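Side-chain contacts in putative uncharacterized protein PH0594 (Pyrococcus horikoshii, PDB 4HXF), which is probably a serine peptidase of the prolyl oligopeptidase family, an acylaminoacyl peptidase that self-compartmentalizes as a hexamer: residues A[107-112]-A[118-123]; A[154-159]-A[176-181]. All coordinates share one frame; numbering follows the deposited sequence.

In the fold
Both contacts lie in the beta-propeller, their centres about 7 Å apart. Contact 1 is the hairpin of strands 106-111 and 117-124 in a four-stranded antiparallel blade; contact 2 starts from the third strand of that blade, 151-158, and reaches strand 175-179 of the next. Within the blade, Ala120 O with Trp155 N and Leu118 N with Ile157 O, each pair 2.8 Å apart, are probable hydrogen bonds. A hydrogen bond from the backbone N of Trp178 to Glu110 OE1 instead crosses to the next blade, tying contact 1 to contact 2. The Phe123 side chain lies about 7 Å from a bound magnesium ion. Neither contact includes a residue of the inhibitor pocket, which contains Ser466 and His578.

Contact 1: residues A[107-112]-A[118-123]; sequences RSIEWN and LLAVGF
Strands 107-111 and 118-123 run antiparallel, their axes 4.5 Å apart at closest and their directions 165° apart, as the first hairpin of a propeller blade. Ser108-Val121 and Glu110-Leu119 are hydrogen-bonded pairs, Ile109-Ala120 and Trp111-Leu118 non-hydrogen-bonded ones. The register slips at a classic beta bulge, where Val121 O accepts from both Arg107 N (2.8 Å) and Ser108 N (3.2 Å), each donor lying in the carbonyl plane.

Beyond the bulge the extended Arg107 chain carries its guanidinium over one face of the Phe123 ring. The two planes are 21° apart, and NH2 sits above the ring offset toward its rim, although the closest carbon approach is too short to be trusted. Arg107 NH1 also forms a salt bridge with Glu150, and a water joins it to Gly122 O. With an alanine here instead of Phe123, the Arg107 guanidinium would probably lose the ring it lies over and turn more freely about its salt bridge to Glu150. Ser108 OG, placed between its own backbone N and carbonyl carbon, lies 3.3 Å from Val121 CB and shares a second water with Leu119 O.

On the face with Ile109 and Ala120, Trp111 NE1 is hydrogen-bonded to Arg65 O, while Leu118 CD2 makes a CH-pi contact 3.8 Å from the centroid of the Trp111 five-membered ring, 19° off the normal.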
loop_
_atom_site.group_PDB
_atom_site.type_symbol
_atom_site.label_atom_id
_atom_site.label_comp_id
_atom_site.label_asym_id
_atom_site.label_seq_id
_atom_site.Cartn_x
_atom_site.Cartn_y
_atom_site.Cartn_z
ATOM N N ARG A 107 -18.367 -9.564 -24.504
ATOM C CA ARG A 107 -19.766 -9.767 -24.164
ATOM C C ARG A 107 -20.230 -11.220 -24.359
ATOM O O ARG A 107 -21.263 -11.649 -23.821
ATOM C CB ARG A 107 -20.689 -8.838 -24.928
ATOM C CG ARG A 107 -20.511 -7.340 -24.597
ATOM C CD ARG A 107 -21.599 -6.432 -25.163
ATOM N NE ARG A 107 -21.390 -5.035 -24.696
ATOM C CZ ARG A 107 -21.405 -3.915 -25.474
ATOM N NH1 ARG A 107 -21.566 -4.030 -26.772
ATOM N NH2 ARG A 107 -21.253 -2.680 -24.921
ATOM N N SER A 108 -19.585 -11.964 -25.264
ATOM C CA SER A 108 -20.081 -13.326 -25.601
ATOM C C SER A 108 -18.897 -14.191 -25.978
ATOM O O SER A 108 -17.983 -13.704 -26.608
ATOM C CB SER A 108 -21.113 -13.458 -26.720
ATOM O OG SER A 108 -20.733 -12.972 -28.041
ATOM N N ILE A 109 -19.031 -15.490 -25.687
ATOM C CA ILE A 109 -18.093 -16.526 -26.144
ATOM C C ILE A 109 -18.865 -17.734 -26.626
ATOM O O ILE A 109 -19.820 -18.118 -25.984
ATOM C CB ILE A 109 -16.981 -16.990 -25.127
ATOM C CG1 ILE A 109 -17.574 -17.265 -23.726
ATOM C CG2 ILE A 109 -15.905 -15.856 -25.004
ATOM C CD1 ILE A 109 -16.549 -17.955 -22.809
ATOM N N GLU A 110 -18.462 -18.311 -27.737
ATOM C CA GLU A 110 -19.112 -19.499 -28.319
ATOM C C GLU A 110 -18.098 -20.413 -28.973
ATOM O O GLU A 110 -17.269 -19.943 -29.825
ATOM C CB GLU A 110 -20.145 -19.056 -29.439
ATOM C CG GLU A 110 -20.882 -20.114 -30.157
ATOM C CD GLU A 110 -21.668 -19.728 -31.499
ATOM O OE1 GLU A 110 -21.601 -18.681 -32.010
ATOM O OE2 GLU A 110 -22.277 -20.642 -32.043
ATOM N N TRP A 111 -18.195 -21.728 -28.697
ATOM C CA TRP A 111 -17.318 -22.672 -29.434
ATOM C C TRP A 111 -17.675 -22.864 -30.842
ATOM O O TRP A 111 -18.876 -23.036 -31.197
ATOM C CB TRP A 111 -17.399 -24.038 -28.779
ATOM C CG TRP A 111 -16.746 -24.138 -27.450
ATOM C CD1 TRP A 111 -17.344 -24.163 -26.221
ATOM C CD2 TRP A 111 -15.311 -24.306 -27.208
ATOM N NE1 TRP A 111 -16.393 -24.334 -25.219
ATOM C CE2 TRP A 111 -15.155 -24.481 -25.778
ATOM C CE3 TRP A 111 -14.198 -24.334 -28.012
ATOM C CZ2 TRP A 111 -13.912 -24.624 -25.171
ATOM C CZ3 TRP A 111 -12.946 -24.518 -27.404
ATOM C CH2 TRP A 111 -12.782 -24.691 -26.042
ATOM N N ASN A 112 -16.648 -23.002 -31.685
ATOM C CA ASN A 112 -16.759 -23.631 -32.992
ATOM C C ASN A 112 -17.009 -25.118 -32.805
ATOM O O ASN A 112 -16.616 -25.736 -31.766
ATOM C CB ASN A 112 -15.473 -23.351 -33.731
ATOM C CG ASN A 112 -15.476 -23.839 -35.207
ATOM O OD1 ASN A 112 -15.104 -24.986 -35.503
ATOM N ND2 ASN A 112 -15.982 -22.987 -36.099
ATOM N N LEU A 118 -12.829 -20.427 -30.274
ATOM C CA LEU A 118 -13.937 -19.652 -29.683
ATOM C C LEU A 118 -14.185 -18.465 -30.610
ATOM O O LEU A 118 -13.272 -17.912 -31.217
ATOM C CB LEU A 118 -13.595 -19.110 -28.296
ATOM C CG LEU A 118 -13.476 -20.153 -27.260
ATOM C CD1 LEU A 118 -12.987 -19.516 -25.924
ATOM C CD2 LEU A 118 -14.897 -20.769 -26.933
ATOM N N LEU A 119 -15.446 -18.072 -30.775
ATOM C CA LEU A 119 -15.763 -16.729 -31.227
ATOM C C LEU A 119 -16.081 -15.868 -30.066
ATOM O O LEU A 119 -16.994 -16.214 -29.292
ATOM C CB LEU A 119 -16.957 -16.765 -32.174
ATOM C CG LEU A 119 -17.550 -15.410 -32.662
ATOM C CD1 LEU A 119 -16.480 -14.583 -33.415
ATOM C CD2 LEU A 119 -18.885 -15.567 -33.431
ATOM N N ALA A 120 -15.390 -14.749 -29.890
ATOM C CA ALA A 120 -15.713 -13.761 -28.839
ATOM C C ALA A 120 -16.206 -12.519 -29.532
ATOM O O ALA A 120 -15.569 -11.982 -30.465
ATOM C CB ALA A 120 -14.493 -13.461 -28.002
ATOM N N VAL A 121 -17.248 -11.899 -29.008
ATOM C CA VAL A 121 -17.797 -10.661 -29.497
ATOM C C VAL A 121 -17.751 -9.681 -28.369
ATOM O O VAL A 121 -18.095 -10.003 -27.235
ATOM C CB VAL A 121 -19.205 -10.864 -30.030
ATOM C CG1 VAL A 121 -19.786 -9.484 -30.568
ATOM C CG2 VAL A 121 -19.293 -12.005 -31.039
ATOM N N GLY A 122 -17.206 -8.516 -28.660
ATOM C CA GLY A 122 -17.022 -7.479 -27.673
ATOM C C GLY A 122 -17.176 -6.121 -28.278
ATOM O O GLY A 122 -17.886 -5.912 -29.251
ATOM N N PHE A 123 -16.538 -5.111 -27.661
ATOM C CA PHE A 123 -16.690 -3.754 -28.159
ATOM C C PHE A 123 -15.432 -2.925 -27.847
ATOM O O PHE A 123 -14.608 -3.360 -26.968
ATOM C CB PHE A 123 -17.918 -3.078 -27.572
ATOM C CG PHE A 123 -17.884 -2.925 -26.083
ATOM C CD1 PHE A 123 -18.322 -3.942 -25.225
ATOM C CD2 PHE A 123 -17.372 -1.765 -25.515
ATOM C CE1 PHE A 123 -18.287 -3.749 -23.801
ATOM C CE2 PHE A 123 -17.339 -1.581 -24.135
ATOM C CZ PHE A 123 -17.809 -2.557 -23.288
HETATM O O HOH W 1 -20.446 -6.688 -28.251
HETATM O O HOH W 2 -19.675 -15.159 -29.046
#

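Contact 2: residues A[154-159]-A[176-181]; sequences FWVIDT and GIWHGD
Strands 154-158 and 176-179 share no backbone hydrogen bond: Phe154 CA is 7.7 Å from Gly176 CA. Farther along, Val156 CA is 10.1 Å from Trp178 CA. This is packing between consecutive blades of the propeller, made by side chains of 154-158 with the Gly176 backbone and the Trp178 indole. At the nearer pair the Phe154 ring presents an edge to the backbone of Gly176, whose N lies in the plane of the ring, 3.6 Å from Phe154 CE2. A CB on Gly176 would point at this ring and clash with CE2, which is geometric evidence that the close approach depends on the missing side chain. Phe154 also stacks with the ring of Phe168, on the adjoining strand 163-171 of its own blade.

Where the backbones are farther apart, Trp178 spans the gap. Its CG stands anti to the carbonyl carbon (chi1 -71°), and the six-membered end of the indole leads toward strand 154-158. Val156 reaches the rim with two methyls: CG1 at the edge, CG2 set well off the plane to one side, 4.1 Å from Trp178 CH2. Ile183 of strand 182-188 touches both side chains, and Leu119 packs on the indole from strand 117-124 of the preceding blade. The closest point between Val156 and Trp178 is CG1 to CH2, at 3.9 Å and near the indole plane.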
loop_
_atom_site.group_PDB
_atom_site.type_symbol
_atom_site.label_atom_id
_atom_site.label_comp_id
_atom_site.label_asym_id
_atom_site.label_seq_id
_atom_site.Cartn_x
_atom_site.Cartn_y
_atom_site.Cartn_z
ATOM N N PHE A 154 -15.045 -8.534 -33.154
ATOM C CA PHE A 154 -15.213 -9.941 -33.324
ATOM C C PHE A 154 -13.838 -10.594 -33.360
ATOM O O PHE A 154 -12.947 -10.095 -34.108
ATOM C CB PHE A 154 -15.909 -10.295 -34.632
ATOM C CG PHE A 154 -17.339 -9.773 -34.727
ATOM C CD1 PHE A 154 -17.591 -8.436 -35.039
ATOM C CD2 PHE A 154 -18.369 -10.595 -34.451
ATOM C CE1 PHE A 154 -18.888 -7.977 -35.093
ATOM C CE2 PHE A 154 -19.689 -10.117 -34.523
ATOM C CZ PHE A 154 -19.920 -8.794 -34.802
ATOM N N TRP A 155 -13.616 -11.561 -32.453
ATOM C CA TRP A 155 -12.330 -12.224 -32.380
ATOM C C TRP A 155 -12.512 -13.705 -32.526
ATOM O O TRP A 155 -13.293 -14.309 -31.781
ATOM C CB TRP A 155 -11.668 -11.993 -31.018
ATOM C CG TRP A 155 -11.329 -10.559 -30.619
ATOM C CD1 TRP A 155 -11.176 -9.474 -31.389
ATOM C CD2 TRP A 155 -10.882 -10.113 -29.283
ATOM N NE1 TRP A 155 -10.855 -8.362 -30.630
ATOM C CE2 TRP A 155 -10.637 -8.684 -29.389
ATOM C CE3 TRP A 155 -10.713 -10.731 -28.041
ATOM C CZ2 TRP A 155 -10.254 -7.892 -28.258
ATOM C CZ3 TRP A 155 -10.327 -9.931 -26.924
ATOM C CH2 TRP A 155 -10.101 -8.550 -27.044
ATOM N N VAL A 156 -11.744 -14.345 -33.363
ATOM C CA VAL A 156 -11.665 -15.811 -33.362
ATOM C C VAL A 156 -10.393 -16.174 -32.573
ATOM O O VAL A 156 -9.262 -15.766 -32.899
ATOM C CB VAL A 156 -11.550 -16.357 -34.738
ATOM C CG1 VAL A 156 -11.391 -17.875 -34.725
ATOM C CG2 VAL A 156 -12.784 -15.875 -35.614
ATOM N N ILE A 157 -10.597 -16.948 -31.524
ATOM C CA ILE A 157 -9.548 -17.331 -30.580
ATOM C C ILE A 157 -9.242 -18.798 -30.682
ATOM O O ILE A 157 -10.119 -19.678 -30.562
ATOM C CB ILE A 157 -9.946 -16.991 -29.128
ATOM C CG1 ILE A 157 -10.287 -15.510 -28.933
ATOM C CG2 ILE A 157 -8.833 -17.357 -28.085
ATOM C CD1 ILE A 157 -11.163 -15.285 -27.717
ATOM N N ASP A 158 -7.962 -19.119 -30.903
ATOM C CA ASP A 158 -7.461 -20.474 -30.821
ATOM C C ASP A 158 -7.187 -20.789 -29.349
ATOM O O ASP A 158 -6.311 -20.158 -28.751
ATOM C CB ASP A 158 -6.207 -20.687 -31.628
ATOM C CG ASP A 158 -5.608 -22.023 -31.388
ATOM O OD1 ASP A 158 -6.359 -22.965 -30.953
ATOM O OD2 ASP A 158 -4.387 -22.244 -31.672
ATOM N N THR A 159 -7.996 -21.712 -28.770
ATOM C CA THR A 159 -7.789 -22.009 -27.322
ATOM C C THR A 159 -6.520 -22.883 -27.070
ATOM O O THR A 159 -6.066 -22.925 -25.899
ATOM C CB THR A 159 -9.023 -22.667 -26.657
ATOM O OG1 THR A 159 -9.222 -23.918 -27.294
ATOM C CG2 THR A 159 -10.278 -21.787 -26.691
ATOM N N GLY A 176 -22.797 -11.829 -33.740
ATOM C CA GLY A 176 -22.201 -12.885 -34.553
ATOM C C GLY A 176 -22.337 -14.215 -33.941
ATOM O O GLY A 176 -22.225 -14.324 -32.764
ATOM N N ILE A 177 -22.564 -15.211 -34.782
ATOM C CA ILE A 177 -22.584 -16.611 -34.421
ATOM C C ILE A 177 -21.740 -17.433 -35.382
ATOM O O ILE A 177 -21.605 -17.104 -36.567
ATOM C CB ILE A 177 -24.004 -17.201 -34.310
ATOM C CG1 ILE A 177 -24.723 -17.098 -35.651
ATOM C CG2 ILE A 177 -24.816 -16.448 -33.236
ATOM C CD1 ILE A 177 -25.917 -18.008 -35.771
ATOM N N TRP A 178 -21.274 -18.572 -34.919
ATOM C CA TRP A 178 -20.754 -19.553 -35.843
ATOM C C TRP A 178 -21.809 -20.203 -36.733
ATOM O O TRP A 178 -22.894 -20.513 -36.303
ATOM C CB TRP A 178 -20.031 -20.676 -35.119
ATOM C CG TRP A 178 -18.693 -20.328 -34.472
ATOM C CD1 TRP A 178 -18.420 -20.260 -33.142
ATOM C CD2 TRP A 178 -17.457 -20.062 -35.157
ATOM N NE1 TRP A 178 -17.145 -20.039 -32.910
ATOM C CE2 TRP A 178 -16.474 -19.863 -34.074
ATOM C CE3 TRP A 178 -17.079 -19.890 -36.482
ATOM C CZ2 TRP A 178 -15.190 -19.541 -34.330
ATOM C CZ3 TRP A 178 -15.732 -19.627 -36.754
ATOM C CH2 TRP A 178 -14.818 -19.420 -35.683
ATOM N N HIS A 179 -21.410 -20.471 -37.976
ATOM C CA HIS A 179 -22.181 -21.303 -38.875
ATOM C C HIS A 179 -21.173 -22.190 -39.571
ATOM O O HIS A 179 -20.582 -21.851 -40.616
ATOM C CB HIS A 179 -22.998 -20.452 -39.847
ATOM C CG HIS A 179 -23.852 -21.295 -40.794
ATOM N ND1 HIS A 179 -24.818 -22.111 -40.359
ATOM C CD2 HIS A 179 -23.870 -21.364 -42.220
ATOM C CE1 HIS A 179 -25.359 -22.770 -41.421
ATOM N NE2 HIS A 179 -24.791 -22.290 -42.561
ATOM N N GLY A 180 -20.924 -23.327 -38.937
ATOM C CA GLY A 180 -19.849 -24.228 -39.396
ATOM C C GLY A 180 -18.530 -23.467 -39.238
ATOM O O GLY A 180 -18.245 -22.945 -38.125
ATOM N N ASP A 181 -17.768 -23.294 -40.316
ATOM C CA ASP A 181 -16.492 -22.526 -40.330
ATOM C C ASP A 181 -16.605 -21.061 -40.746
ATOM O O ASP A 181 -15.600 -20.319 -40.794
ATOM C CB ASP A 181 -15.410 -23.203 -41.218
ATOM C CG ASP A 181 -14.783 -24.370 -40.538
ATOM O OD1 ASP A 181 -14.715 -24.360 -39.284
ATOM O OD2 ASP A 181 -14.546 -25.350 -41.252
#